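Aminotransferase, class V family protein (Trichomonas vaginalis, PDB 5F8V) probably catalyses the pyridoxal-phosphate-dependent, reversible transfer of an amino group from O-phospho-L-serine to 2-oxoglutarate, a step of serine biosynthesis. Local coordinates at residues A[61-66]-A[181-186]; A[79-84]-A[210-215]. One frame throughout, in Å; residues are numbered along the deposited sequence.

Contact 1. Residues A[61-66]-A[181-186]; sequences TLLQVP and NFLSRP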
loop_
_atom_site.group_PDB
_atom_site.type_symbol
_atom_site.label_atom_id
_atom_site.label_comp_id
_atom_site.label_asym_id
_atom_site.label_seq_id
_atom_site.Cartn_x
_atom_site.Cartn_y
_atom_site.Cartn_z
ATOM N N THR A 61 8.878 -6.611 20.565
ATOM C CA THR A 61 8.576 -7.035 21.933
ATOM C C THR A 61 7.499 -8.121 21.938
ATOM O O THR A 61 7.706 -9.182 22.515
ATOM C CB THR A 61 8.143 -5.845 22.823
ATOM O OG1 THR A 61 9.266 -4.987 23.047
ATOM C CG2 THR A 61 7.619 -6.310 24.171
ATOM N N LEU A 62 6.365 -7.844 21.293
ATOM C CA LEU A 62 5.257 -8.797 21.189
ATOM C C LEU A 62 5.706 -10.186 20.756
ATOM O O LEU A 62 5.346 -11.178 21.374
ATOM C CB LEU A 62 4.219 -8.314 20.167
ATOM C CG LEU A 62 3.090 -7.403 20.627
ATOM C CD1 LEU A 62 2.267 -7.029 19.402
ATOM C CD2 LEU A 62 2.228 -8.091 21.680
ATOM N N LEU A 63 6.490 -10.236 19.687
ATOM C CA LEU A 63 6.970 -11.507 19.126
ATOM C C LEU A 63 8.287 -12.018 19.705
ATOM O O LEU A 63 8.644 -13.162 19.457
ATOM C CB LEU A 63 7.139 -11.378 17.615
ATOM C CG LEU A 63 5.912 -11.590 16.743
ATOM C CD1 LEU A 63 6.201 -11.029 15.357
ATOM C CD2 LEU A 63 5.543 -13.063 16.663
ATOM N N GLN A 64 9.005 -11.180 20.452
ATOM C CA GLN A 64 10.385 -11.465 20.859
ATOM C C GLN A 64 11.209 -11.853 19.640
ATOM O O GLN A 64 11.860 -12.898 19.609
ATOM C CB GLN A 64 10.441 -12.534 21.965
ATOM C CG GLN A 64 9.815 -12.089 23.280
ATOM C CD GLN A 64 10.600 -10.968 23.945
ATOM O OE1 GLN A 64 11.584 -11.221 24.647
ATOM N NE2 GLN A 64 10.170 -9.720 23.728
ATOM N N VAL A 65 11.162 -10.990 18.628
ATOM C CA VAL A 65 11.938 -11.190 17.422
ATOM C C VAL A 65 13.414 -11.009 17.812
ATOM O O VAL A 65 13.779 -9.949 18.300
ATOM C CB VAL A 65 11.568 -10.188 16.299
ATOM C CG1 VAL A 65 12.396 -10.470 15.056
ATOM C CG2 VAL A 65 10.068 -10.231 15.979
ATOM N N PRO A 66 14.258 -12.037 17.598
ATOM C CA PRO A 66 15.682 -11.866 17.943
ATOM C C PRO A 66 16.401 -10.803 17.095
ATOM O O PRO A 66 15.958 -10.474 15.992
ATOM C CB PRO A 66 16.280 -13.259 17.704
ATOM C CG PRO A 66 15.121 -14.198 17.592
ATOM C CD PRO A 66 13.990 -13.382 17.055
ATOM N N ASN A 181 -2.558 -15.818 10.149
ATOM C CA ASN A 181 -2.370 -16.158 11.573
ATOM C C ASN A 181 -1.278 -15.363 12.316
ATOM O O ASN A 181 -0.874 -15.738 13.425
ATOM C CB ASN A 181 -2.210 -17.686 11.749
ATOM C CG ASN A 181 -0.803 -18.192 11.449
ATOM O OD1 ASN A 181 0.035 -17.481 10.908
ATOM N ND2 ASN A 181 -0.549 -19.445 11.801
ATOM N N PHE A 182 -0.842 -14.250 11.727
ATOM C CA PHE A 182 0.237 -13.444 12.298
ATOM C C PHE A 182 -0.251 -12.793 13.567
ATOM O O PHE A 182 -1.308 -12.160 13.561
ATOM C CB PHE A 182 0.685 -12.353 11.321
ATOM C CG PHE A 182 1.984 -11.695 11.687
ATOM C CD1 PHE A 182 2.054 -10.318 11.890
ATOM C CD2 PHE A 182 3.146 -12.444 11.791
ATOM C CE1 PHE A 182 3.262 -9.706 12.212
ATOM C CE2 PHE A 182 4.355 -11.844 12.111
ATOM C CZ PHE A 182 4.414 -10.474 12.321
ATOM N N LEU A 183 0.517 -12.958 14.642
ATOM C CA LEU A 183 0.190 -12.432 15.984
ATOM C C LEU A 183 -1.065 -13.071 16.609
ATOM O O LEU A 183 -1.702 -12.484 17.488
ATOM C CB LEU A 183 0.100 -10.896 15.982
ATOM C CG LEU A 183 1.306 -10.170 15.373
ATOM C CD1 LEU A 183 0.949 -8.737 15.035
ATOM C CD2 LEU A 183 2.507 -10.224 16.318
ATOM N N SER A 184 -1.395 -14.286 16.164
ATOM C CA SER A 184 -2.446 -15.088 16.781
ATOM C C SER A 184 -1.849 -16.060 17.789
ATOM O O SER A 184 -2.593 -16.711 18.515
ATOM C CB SER A 184 -3.230 -15.851 15.714
ATOM O OG SER A 184 -2.479 -16.932 15.193
ATOM N N ARG A 185 -0.514 -16.164 17.812
ATOM C CA ARG A 185 0.206 -17.024 18.745
ATOM C C ARG A 185 1.710 -16.697 18.766
ATOM O O ARG A 185 2.211 -16.015 17.864
ATOM C CB ARG A 185 0.010 -18.496 18.373
ATOM C CG ARG A 185 0.367 -18.819 16.936
ATOM C CD ARG A 185 0.164 -20.294 16.674
ATOM N NE ARG A 185 0.588 -20.678 15.333
ATOM C CZ ARG A 185 0.248 -21.820 14.726
ATOM N NH1 ARG A 185 -0.518 -22.731 15.334
ATOM N NH2 ARG A 185 0.688 -22.064 13.498
ATOM N N PRO A 186 2.443 -17.197 19.780
ATOM C CA PRO A 186 3.891 -16.971 19.784
ATOM C C PRO A 186 4.609 -17.696 18.650
ATOM O O PRO A 186 4.100 -18.692 18.135
ATOM C CB PRO A 186 4.339 -17.547 21.140
ATOM C CG PRO A 186 3.100 -17.592 21.970
ATOM C CD PRO A 186 2.015 -17.921 20.989
#
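Leu-63 reaches from the last turn of helix 46-63 into the corner between Phe-182 and Leu-183, crossing both side chains at about a right angle. Its CD1 lies against the outer end of the Phe-182 ring, 3.6 Å from CZ, in an oblique approach. Its CG meets CD2 of Leu-183 at 3.7 Å. The same Leu-183 CD2 sits over one face of the Phe-182 ring, 4.2 Å above the plane and displaced toward the rim, so the three side chains form one apolar cluster. Phe-182 extends its ring toward the helix end with CG anti to the backbone N (chi1 -166°). Leu-62 adds a looser touch, CD1 to Leu-183 CD2 at 4.4 Å, while also packing on Phe-258 of helix 248-263. No hydrogen bond joins the segments; each segment has hydrogen bonds of its own. Asn-181 O accepts hydrogen bonds from both the backbone N and OG of Ser-184, the latter at 2.7 Å, and Thr-61 O from both N and NE2 of Gln-64. Arg-185, whose CB points away from the helix end, has its NH2 in a salt bridge with Asp-155 OD2. Leu-267 of helix 267-286 packs on Leu-63 and Leu-183 as well. The contact thus sets a helix C-terminus closed by a Schellman motif, with Gln-64 as its C-prime residue, against a type II beta turn spanning Asn-181 to Ser-184.

Contact 2. Residues A[79-84]-A[210-215]; sequences SLQFSA and SVVIIR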
loop_
_atom_site.group_PDB
_atom_site.type_symbol
_atom_site.label_atom_id
_atom_site.label_comp_id
_atom_site.label_asym_id
_atom_site.label_seq_id
_atom_site.Cartn_x
_atom_site.Cartn_y
_atom_site.Cartn_z
ATOM N N SER A 79 0.442 -10.694 -1.874
ATOM C CA SER A 79 0.697 -11.110 -3.258
ATOM C C SER A 79 1.912 -10.433 -3.888
ATOM O O SER A 79 2.608 -11.043 -4.700
ATOM C CB SER A 79 -0.527 -10.875 -4.137
ATOM O OG SER A 79 -1.662 -11.524 -3.592
ATOM N N LEU A 80 2.163 -9.181 -3.523
ATOM C CA LEU A 80 3.390 -8.504 -3.946
ATOM C C LEU A 80 4.634 -9.161 -3.334
ATOM O O LEU A 80 5.673 -9.262 -4.001
ATOM C CB LEU A 80 3.341 -7.004 -3.591
ATOM C CG LEU A 80 4.451 -6.134 -4.207
ATOM C CD1 LEU A 80 4.397 -6.150 -5.732
ATOM C CD2 LEU A 80 4.375 -4.704 -3.691
ATOM N N GLN A 81 4.531 -9.629 -2.085
ATOM C CA GLN A 81 5.660 -10.312 -1.445
ATOM C C GLN A 81 5.921 -11.694 -2.069
ATOM O O GLN A 81 7.070 -12.127 -2.107
ATOM C CB GLN A 81 5.508 -10.426 0.082
ATOM C CG GLN A 81 5.047 -9.169 0.824
ATOM C CD GLN A 81 5.680 -7.884 0.322
ATOM O OE1 GLN A 81 6.891 -7.819 0.097
ATOM N NE2 GLN A 81 4.863 -6.846 0.154
ATOM N N PHE A 82 4.893 -12.358 -2.600
ATOM C CA PHE A 82 5.119 -13.593 -3.397
ATOM C C PHE A 82 6.126 -13.353 -4.534
ATOM O O PHE A 82 6.932 -14.223 -4.847
ATOM C CB PHE A 82 3.838 -14.150 -4.050
ATOM C CG PHE A 82 2.724 -14.516 -3.102
ATOM C CD1 PHE A 82 2.905 -14.633 -1.719
ATOM C CD2 PHE A 82 1.458 -14.804 -3.631
ATOM C CE1 PHE A 82 1.850 -14.983 -0.895
ATOM C CE2 PHE A 82 0.409 -15.162 -2.805
ATOM C CZ PHE A 82 0.605 -15.252 -1.437
ATOM N N SER A 83 6.048 -12.185 -5.163
ATOM C CA SER A 83 6.987 -11.803 -6.212
ATOM C C SER A 83 8.357 -11.452 -5.635
ATOM O O SER A 83 9.382 -11.909 -6.147
ATOM C CB SER A 83 6.452 -10.614 -6.991
ATOM O OG SER A 83 5.136 -10.850 -7.441
ATOM N N ALA A 84 8.367 -10.664 -4.564
ATOM C CA ALA A 84 9.611 -10.173 -3.973
ATOM C C ALA A 84 10.465 -11.274 -3.353
ATOM O O ALA A 84 11.688 -11.178 -3.371
ATOM C CB ALA A 84 9.327 -9.071 -2.956
ATOM N N SER A 210 2.085 -4.704 4.396
ATOM C CA SER A 210 2.580 -5.987 4.896
ATOM C C SER A 210 3.748 -5.785 5.856
ATOM O O SER A 210 4.521 -4.824 5.725
ATOM C CB SER A 210 3.055 -6.882 3.744
ATOM O OG SER A 210 2.027 -7.151 2.807
ATOM N N VAL A 211 3.867 -6.703 6.813
ATOM C CA VAL A 211 5.068 -6.845 7.621
ATOM C C VAL A 211 5.946 -7.905 6.972
ATOM O O VAL A 211 5.455 -8.972 6.597
ATOM C CB VAL A 211 4.723 -7.241 9.077
ATOM C CG1 VAL A 211 5.907 -7.875 9.798
ATOM C CG2 VAL A 211 4.220 -6.019 9.829
ATOM N N VAL A 212 7.241 -7.604 6.844
ATOM C CA VAL A 212 8.227 -8.589 6.410
ATOM C C VAL A 212 9.329 -8.638 7.471
ATOM O O VAL A 212 9.909 -7.608 7.825
ATOM C CB VAL A 212 8.814 -8.262 5.018
ATOM C CG1 VAL A 212 9.556 -9.467 4.459
ATOM C CG2 VAL A 212 7.719 -7.839 4.045
ATOM N N ILE A 213 9.586 -9.835 7.990
ATOM C CA ILE A 213 10.612 -10.067 9.002
ATOM C C ILE A 213 11.662 -10.962 8.375
ATOM O O ILE A 213 11.337 -12.073 7.949
ATOM C CB ILE A 213 10.012 -10.724 10.263
ATOM C CG1 ILE A 213 9.054 -9.740 10.949
ATOM C CG2 ILE A 213 11.116 -11.174 11.222
ATOM C CD1 ILE A 213 8.276 -10.319 12.116
ATOM N N ILE A 214 12.914 -10.489 8.325
ATOM C CA ILE A 214 13.979 -11.146 7.541
ATOM C C ILE A 214 15.233 -11.396 8.374
ATOM O O ILE A 214 15.732 -10.480 9.032
ATOM C CB ILE A 214 14.394 -10.294 6.316
ATOM C CG1 ILE A 214 13.161 -9.870 5.505
ATOM C CG2 ILE A 214 15.398 -11.061 5.440
ATOM C CD1 ILE A 214 13.423 -8.814 4.452
ATOM N N ARG A 215 15.747 -12.629 8.326
ATOM C CA ARG A 215 16.999 -12.975 9.012
ATOM C C ARG A 215 18.150 -12.292 8.250
ATOM O O ARG A 215 18.212 -12.382 7.023
ATOM C CB ARG A 215 17.193 -14.499 9.038
ATOM C CG ARG A 215 18.126 -15.007 10.135
ATOM C CD ARG A 215 18.968 -16.183 9.663
ATOM N NE ARG A 215 18.282 -17.464 9.612
ATOM C CZ ARG A 215 18.592 -18.478 8.798
ATOM N NH1 ARG A 215 19.601 -18.402 7.926
ATOM N NH2 ARG A 215 17.872 -19.594 8.858
#
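Gln-81 leans from helix 78-89 over the start of strand 209-215, laying its amide across Ser-210 and Val-212. The amide is the closer-packed part of a modest, buried contact in which every approach is 3.9 Å or more. NE2 lies 3.9 Å from Ser-210 OG, too far for a hydrogen bond, and 4.0 Å from Ser-210 CB, while OE1 rests 4.0 Å from the CG2 methyl of Val-212. The aliphatic part follows, CG coming to 4.1 Å from Ser-210 OG. CG stands anti to the carbonyl carbon (chi1 -45°), and a bend at chi2 (-41°) brings the amide over Ser-210 and Val-212. Across the two segments the touch is van der Waals only, while the polar ends are bonded to groups outside them: OE1 to Tyr-233 OH, NE2 weakly to Gly-77 O, and Ser-210 OG to Gly-76 O. This is a helix laid on one face of the seven-stranded large-domain sheet of fold-type I PLP enzymes, on its one antiparallel strand, 209-215, which is hydrogen-bonded between strands 69-75 and 193-199. Near the start of the same helix, Ser-79 OG is hydrogen-bonded to phosphate oxygen OP2 of the cofactor-lysine adduct at position 202. Beyond Gln-81 the contact opens out. The backbones stay well apart, 8.3 Å between the CA atoms of Gln-81 and Ser-210, and the strand then runs away from the helix to its partly exposed outer end at Arg-215; Tyr-233 packs on Ala-84, Val-212 and Ile-214 between helix and strand.

How the contacts relate
The centres of contact 1 and contact 2 lie about 16 Å apart, and strand 209-215 links them. Val-212 faces helix 78-89, while Val-211 and Ile-213 point to the other face of the sheet and pack against contact 1: Ile-213 CD1 is 3.9 Å from both Phe-182 CZ and Leu-63 CD1. The two contacts therefore sit on opposite faces of the mixed sheet. Along the chain the segments alternate, 61-66, 79-84, 181-186, 210-215, with strand 69-75, a sheet neighbour of strand 209-215, between the first two. The interleaving ties early and later parts of the class-V aminotransferase region into one sheet-centred core, with the cofactor phosphate held on the contact 2 side.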